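PDB 3GUE: UTP-glucose-1-phosphate uridylyltransferase 2 from Trypanosoma brucei, which probably catalyses the reversible formation of UDP-glucose and diphosphate from UTP and glucose 1-phosphate. Local coordinates for residues A[107-112]-A[144-149]; A[112-117]-A[394-399]. All coordinates share one frame; numbering follows the deposited sequence.

Contact 1 (A[107-112]-A[144-149])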
loop_
_atom_site.group_PDB
_atom_site.type_symbol
_atom_site.label_atom_id
_atom_site.label_comp_id
_atom_site.label_asym_id
_atom_site.label_seq_id
_atom_site.Cartn_x
_atom_site.Cartn_y
_atom_site.Cartn_z
ATOM N N PHE A 107 5.040 1.911 12.779
ATOM C CA PHE A 107 4.200 0.931 12.068
ATOM C C PHE A 107 4.882 -0.434 12.294
ATOM O O PHE A 107 4.215 -1.446 12.481
ATOM C CB PHE A 107 4.124 1.214 10.551
ATOM C CG PHE A 107 3.142 2.323 10.135
ATOM C CD1 PHE A 107 1.819 2.026 9.811
ATOM C CD2 PHE A 107 3.568 3.648 10.024
ATOM C CE1 PHE A 107 0.926 3.037 9.418
ATOM C CE2 PHE A 107 2.686 4.666 9.627
ATOM C CZ PHE A 107 1.368 4.363 9.324
ATOM N N LEU A 108 6.223 -0.436 12.326
ATOM C CA LEU A 108 6.986 -1.683 12.375
ATOM C C LEU A 108 6.973 -2.320 13.761
ATOM O O LEU A 108 6.996 -3.548 13.880
ATOM C CB LEU A 108 8.420 -1.489 11.823
ATOM C CG LEU A 108 9.276 -2.724 11.483
ATOM C CD1 LEU A 108 8.533 -3.822 10.670
ATOM C CD2 LEU A 108 10.525 -2.256 10.758
ATOM N N ASP A 109 6.957 -1.483 14.802
ATOM C CA ASP A 109 6.642 -1.901 16.175
ATOM C C ASP A 109 5.343 -2.678 16.208
ATOM O O ASP A 109 5.331 -3.833 16.636
ATOM C CB ASP A 109 6.517 -0.692 17.110
ATOM C CG ASP A 109 7.843 -0.140 17.513
ATOM O OD1 ASP A 109 8.670 -0.933 18.044
ATOM O OD2 ASP A 109 8.055 1.075 17.279
ATOM N N PHE A 110 4.253 -2.043 15.759
ATOM C CA PHE A 110 2.932 -2.707 15.670
ATOM C C PHE A 110 2.901 -4.027 14.877
ATOM O O PHE A 110 2.313 -4.994 15.349
ATOM C CB PHE A 110 1.827 -1.731 15.247
ATOM C CG PHE A 110 1.416 -0.794 16.347
ATOM C CD1 PHE A 110 0.750 -1.281 17.468
ATOM C CD2 PHE A 110 1.705 0.580 16.272
ATOM C CE1 PHE A 110 0.371 -0.424 18.522
ATOM C CE2 PHE A 110 1.333 1.440 17.298
ATOM C CZ PHE A 110 0.654 0.944 18.431
ATOM N N THR A 111 3.626 -4.084 13.751
ATOM C CA THR A 111 3.787 -5.318 12.954
ATOM C C THR A 111 4.537 -6.421 13.726
ATOM O O THR A 111 4.087 -7.561 13.741
ATOM C CB THR A 111 4.522 -5.032 11.591
ATOM O OG1 THR A 111 3.709 -4.189 10.766
ATOM C CG2 THR A 111 4.839 -6.322 10.837
ATOM N N ALA A 112 5.663 -6.067 14.352
ATOM C CA ALA A 112 6.441 -7.004 15.177
ATOM C C ALA A 112 5.669 -7.524 16.398
ATOM O O ALA A 112 5.796 -8.696 16.770
ATOM C CB ALA A 112 7.765 -6.388 15.626
ATOM N N LEU A 144 15.101 -3.135 13.531
ATOM C CA LEU A 144 14.736 -4.423 14.139
ATOM C C LEU A 144 15.728 -4.986 15.171
ATOM O O LEU A 144 15.472 -6.047 15.719
ATOM C CB LEU A 144 14.362 -5.464 13.068
ATOM C CG LEU A 144 13.064 -5.170 12.278
ATOM C CD1 LEU A 144 12.863 -6.135 11.093
ATOM C CD2 LEU A 144 11.811 -5.126 13.198
ATOM N N ARG A 145 16.840 -4.281 15.442
ATOM C CA ARG A 145 17.729 -4.617 16.551
ATOM C C ARG A 145 16.960 -4.708 17.862
ATOM O O ARG A 145 17.265 -5.554 18.694
ATOM C CB ARG A 145 18.854 -3.597 16.716
ATOM C CG ARG A 145 19.978 -3.759 15.736
ATOM C CD ARG A 145 21.185 -2.954 16.154
ATOM N NE ARG A 145 22.183 -2.931 15.090
ATOM C CZ ARG A 145 23.104 -3.870 14.928
ATOM N NH1 ARG A 145 23.149 -4.918 15.755
ATOM N NH2 ARG A 145 23.989 -3.761 13.946
ATOM N N LYS A 146 15.972 -3.817 18.008
ATOM C CA LYS A 146 14.983 -3.825 19.082
ATOM C C LYS A 146 14.215 -5.146 19.220
ATOM O O LYS A 146 13.761 -5.455 20.297
ATOM C CB LYS A 146 13.980 -2.689 18.841
ATOM C CG LYS A 146 12.985 -2.460 19.944
ATOM C CD LYS A 146 12.040 -1.331 19.526
ATOM C CE LYS A 146 11.229 -0.828 20.694
ATOM N NZ LYS A 146 10.276 0.172 20.143
ATOM N N TYR A 147 14.045 -5.891 18.123
ATOM C CA TYR A 147 13.377 -7.212 18.170
ATOM C C TYR A 147 14.336 -8.360 17.821
ATOM O O TYR A 147 14.352 -8.842 16.688
ATOM C CB TYR A 147 12.098 -7.226 17.306
ATOM C CG TYR A 147 11.079 -6.182 17.731
ATOM C CD1 TYR A 147 10.235 -6.411 18.823
ATOM C CD2 TYR A 147 10.958 -4.969 17.046
ATOM C CE1 TYR A 147 9.287 -5.449 19.236
ATOM C CE2 TYR A 147 10.037 -4.001 17.446
ATOM C CZ TYR A 147 9.198 -4.248 18.531
ATOM O OH TYR A 147 8.303 -3.297 18.930
ATOM N N PRO A 148 15.146 -8.801 18.801
ATOM C CA PRO A 148 16.113 -9.885 18.544
ATOM C C PRO A 148 15.532 -11.135 17.884
ATOM O O PRO A 148 16.242 -11.779 17.092
ATOM C CB PRO A 148 16.653 -10.200 19.937
ATOM C CG PRO A 148 16.592 -8.880 20.652
ATOM C CD PRO A 148 15.243 -8.323 20.197
ATOM N N THR A 149 14.270 -11.480 18.193
ATOM C CA THR A 149 13.582 -12.642 17.580
ATOM C C THR A 149 13.626 -12.525 16.057
ATOM O O THR A 149 13.879 -13.509 15.346
ATOM C CB THR A 149 12.089 -12.777 18.025
ATOM O OG1 THR A 149 11.998 -12.995 19.444
ATOM C CG2 THR A 149 11.394 -13.952 17.299
HETATM O O HOH W 1 9.804 2.785 18.179
#
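The methyl of A112 sits squarely over the ring of Y147: its CB lies 3.6 Å from the ring centroid and 7° off the normal, a CH-pi contact centred on the face rather than near the rim. On the opposite face runs the lysine just before it, with K146 CG offset toward the rim, so the methyl centres on one face while K146 only borders the other. At the ring edge, in its plane, Y147 OH donates to D109 OD1 over 2.6 Å, using the anti lone pair of D109 OD1, with ring and carboxylate planes steeply inclined. The same oxygen takes a second donor: K146 NZ forms a salt bridge to D109 OD1 at 2.9 Å, arriving on the syn side but 34° out of the carboxylate plane. K146 gets there with CG anti to the backbone N (chi1 -173°) and the rest of its chain extended. D109 OD2 accepts from T106 N, just before helix 107-122, and from a water 2.6 Å from D109 OD2. Topologically, that helix is the helical part of the connection, a beta-alpha-beta crossover, between the parallel strands 77-83 and 128-132 of the GT-A fold, while 144-149 belongs to the next connection, leading to strand 159-161. Deeper in, L108 and L144 cross at about a right angle, L108 CG meeting L144 CD2 at 3.9 Å, and both also rest on L130 of strand 128-132. The L108 side chain lies about 5 Å from that of N83, which binds UDP-glucose.

Contact 2 (A[112-117]-A[394-399])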
loop_
_atom_site.group_PDB
_atom_site.type_symbol
_atom_site.label_atom_id
_atom_site.label_comp_id
_atom_site.label_asym_id
_atom_site.label_seq_id
_atom_site.Cartn_x
_atom_site.Cartn_y
_atom_site.Cartn_z
ATOM N N ALA A 112 5.663 -6.067 14.352
ATOM C CA ALA A 112 6.441 -7.004 15.177
ATOM C C ALA A 112 5.669 -7.524 16.398
ATOM O O ALA A 112 5.796 -8.696 16.770
ATOM C CB ALA A 112 7.765 -6.388 15.626
ATOM N N LEU A 113 4.889 -6.641 17.016
ATOM C CA LEU A 113 4.096 -6.973 18.196
ATOM C C LEU A 113 2.869 -7.809 17.859
ATOM O O LEU A 113 2.490 -8.683 18.633
ATOM C CB LEU A 113 3.674 -5.682 18.942
ATOM C CG LEU A 113 4.730 -4.863 19.727
ATOM C CD1 LEU A 113 4.125 -3.567 20.194
ATOM C CD2 LEU A 113 5.376 -5.602 20.893
ATOM N N GLN A 114 2.239 -7.512 16.716
ATOM C CA GLN A 114 1.112 -8.300 16.179
ATOM C C GLN A 114 1.550 -9.747 15.932
ATOM O O GLN A 114 0.847 -10.676 16.299
ATOM C CB GLN A 114 0.609 -7.698 14.868
ATOM C CG GLN A 114 -0.305 -6.488 15.054
ATOM C CD GLN A 114 -0.587 -5.715 13.787
ATOM O OE1 GLN A 114 -0.320 -6.193 12.667
ATOM N NE2 GLN A 114 -1.138 -4.510 13.947
ATOM N N LEU A 115 2.736 -9.908 15.340
ATOM C CA LEU A 115 3.239 -11.223 14.927
ATOM C C LEU A 115 3.526 -12.049 16.160
ATOM O O LEU A 115 3.182 -13.234 16.233
ATOM C CB LEU A 115 4.522 -11.046 14.108
ATOM C CG LEU A 115 5.316 -12.289 13.686
ATOM C CD1 LEU A 115 4.551 -13.081 12.603
ATOM C CD2 LEU A 115 6.696 -11.870 13.189
ATOM N N GLU A 116 4.180 -11.400 17.122
ATOM C CA GLU A 116 4.538 -12.000 18.387
ATOM C C GLU A 116 3.271 -12.418 19.125
ATOM O O GLU A 116 3.245 -13.513 19.674
ATOM C CB GLU A 116 5.394 -11.007 19.206
ATOM C CG GLU A 116 5.789 -11.462 20.568
ATOM C CD GLU A 116 5.432 -10.425 21.618
ATOM O OE1 GLU A 116 5.963 -9.275 21.568
ATOM O OE2 GLU A 116 4.590 -10.763 22.473
ATOM N N HIS A 117 2.217 -11.585 19.111
ATOM C CA HIS A 117 0.931 -11.960 19.751
ATOM C C HIS A 117 0.312 -13.184 19.075
ATOM O O HIS A 117 -0.192 -14.077 19.749
ATOM C CB HIS A 117 -0.095 -10.804 19.763
ATOM C CG HIS A 117 -1.352 -11.112 20.535
ATOM N ND1 HIS A 117 -1.494 -10.812 21.874
ATOM C CD2 HIS A 117 -2.520 -11.686 20.159
ATOM C CE1 HIS A 117 -2.686 -11.202 22.293
ATOM N NE2 HIS A 117 -3.333 -11.725 21.269
ATOM N N ASP A 394 -5.015 -7.688 20.310
ATOM C CA ASP A 394 -4.124 -8.381 19.378
ATOM C C ASP A 394 -3.179 -7.433 18.611
ATOM O O ASP A 394 -2.552 -7.831 17.620
ATOM C CB ASP A 394 -4.910 -9.323 18.448
ATOM C CG ASP A 394 -5.858 -8.585 17.498
ATOM O OD1 ASP A 394 -6.214 -7.417 17.747
ATOM O OD2 ASP A 394 -6.273 -9.194 16.491
ATOM N N GLN A 395 -3.071 -6.198 19.113
ATOM C CA GLN A 395 -2.123 -5.172 18.638
ATOM C C GLN A 395 -2.406 -4.581 17.254
ATOM O O GLN A 395 -1.512 -4.061 16.597
ATOM C CB GLN A 395 -0.674 -5.674 18.745
ATOM C CG GLN A 395 -0.259 -6.112 20.170
ATOM C CD GLN A 395 -0.125 -4.961 21.138
ATOM O OE1 GLN A 395 -0.514 -3.816 20.852
ATOM N NE2 GLN A 395 0.443 -5.250 22.293
ATOM N N ARG A 396 -3.652 -4.662 16.805
ATOM C CA ARG A 396 -4.027 -4.068 15.531
ATOM C C ARG A 396 -4.472 -2.638 15.804
ATOM O O ARG A 396 -4.733 -2.269 16.954
ATOM C CB ARG A 396 -5.126 -4.882 14.828
ATOM C CG ARG A 396 -4.648 -6.228 14.293
ATOM C CD ARG A 396 -5.680 -6.908 13.391
ATOM N NE ARG A 396 -6.929 -7.139 14.099
ATOM C CZ ARG A 396 -8.094 -6.596 13.763
ATOM N NH1 ARG A 396 -8.172 -5.807 12.696
ATOM N NH2 ARG A 396 -9.186 -6.861 14.487
ATOM N N LEU A 397 -4.491 -1.821 14.768
ATOM C CA LEU A 397 -5.108 -0.498 14.842
ATOM C C LEU A 397 -6.404 -0.523 14.072
ATOM O O LEU A 397 -6.450 -0.982 12.926
ATOM C CB LEU A 397 -4.172 0.578 14.318
ATOM C CG LEU A 397 -3.159 0.991 15.382
ATOM C CD1 LEU A 397 -2.052 -0.014 15.545
ATOM C CD2 LEU A 397 -2.578 2.314 15.051
ATOM N N VAL A 398 -7.465 -0.045 14.710
ATOM C CA VAL A 398 -8.819 -0.152 14.134
ATOM C C VAL A 398 -9.623 1.126 14.419
ATOM O O VAL A 398 -9.457 1.767 15.456
ATOM C CB VAL A 398 -9.590 -1.350 14.723
ATOM C CG1 VAL A 398 -8.832 -2.688 14.437
ATOM C CG2 VAL A 398 -9.801 -1.156 16.201
ATOM N N LEU A 399 -10.494 1.473 13.477
ATOM C CA LEU A 399 -11.335 2.648 13.597
ATOM C C LEU A 399 -12.226 2.453 14.823
ATOM O O LEU A 399 -12.685 1.339 15.097
ATOM C CB LEU A 399 -12.194 2.810 12.323
ATOM C CG LEU A 399 -13.054 4.068 12.216
ATOM C CD1 LEU A 399 -12.210 5.301 12.008
ATOM C CD2 LEU A 399 -14.032 3.897 11.062
HETATM O O HOH W 2 -1.717 -10.302 16.549
#
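The backbones come closest where Q114, on the helix, faces Q395 in the turn, their CA atoms 5.1 Å apart, and the positive phi of Q395 puts it in the left-handed helical region. Q114 swings CG beside its backbone N (chi1 -80°) and extends from there, carrying the amide alongside the turn. Q114 NE2 donates to Q395 O at 2.7 Å with an N-H...O angle of 162°. The bond is nearly straight at the hydrogen, and its acceptor lies in the Q114 amide plane, but the donor stands 36° above the carbonyl plane, not on a lone pair. A weak second bond from Q114 NE2 goes to L223 O. Residues 394-396 lie in the connection of a beta-hairpin, between the antiparallel strands 389-391 and 397-399, and it is this connection that leans on helix 107-122. One turn on along the helix, H117 offers a ring face to the backbone of the hairpin connection, D394 CA standing 3.9 Å from the ring centroid in a CH-pi contact. Between these two contacts a water donates to Q114 O (2.6 Å) and D394 O (2.8 Å), bridging the main chains. The bent Q395 chain packs its CB against Q114 CG at 3.8 Å and its CG against L113 CB. Within the hairpin, R396 NE bridges to D394 OD2 at 3.2 Å, while R396 NH1 is held by G224 O.

Contacts 1 and 2 share helix 107-122 and meet at A112, their centres 11 Å apart. In sequence the order is 107-112, 112-117, 144-149, 394-399, so the pairings interleave: the first partner is local, within the next connection of the mixed sheet, whereas the second returns after more than 270 residues. The two partners flank the helix on roughly opposite sides, and each also touches the other contact's part of the helix, F110 CD1 meeting L397 CD1 at 3.6 Å and Y147 OH approaching L113 CG at 4.0 Å. The helix thereby joins the early sheet connections to the late 389-399 hairpin, beside the mixed sheet, whose strands 77-83, 214-219 and 300-309 carry the UDP-glucose-binding N83, N219 and N302.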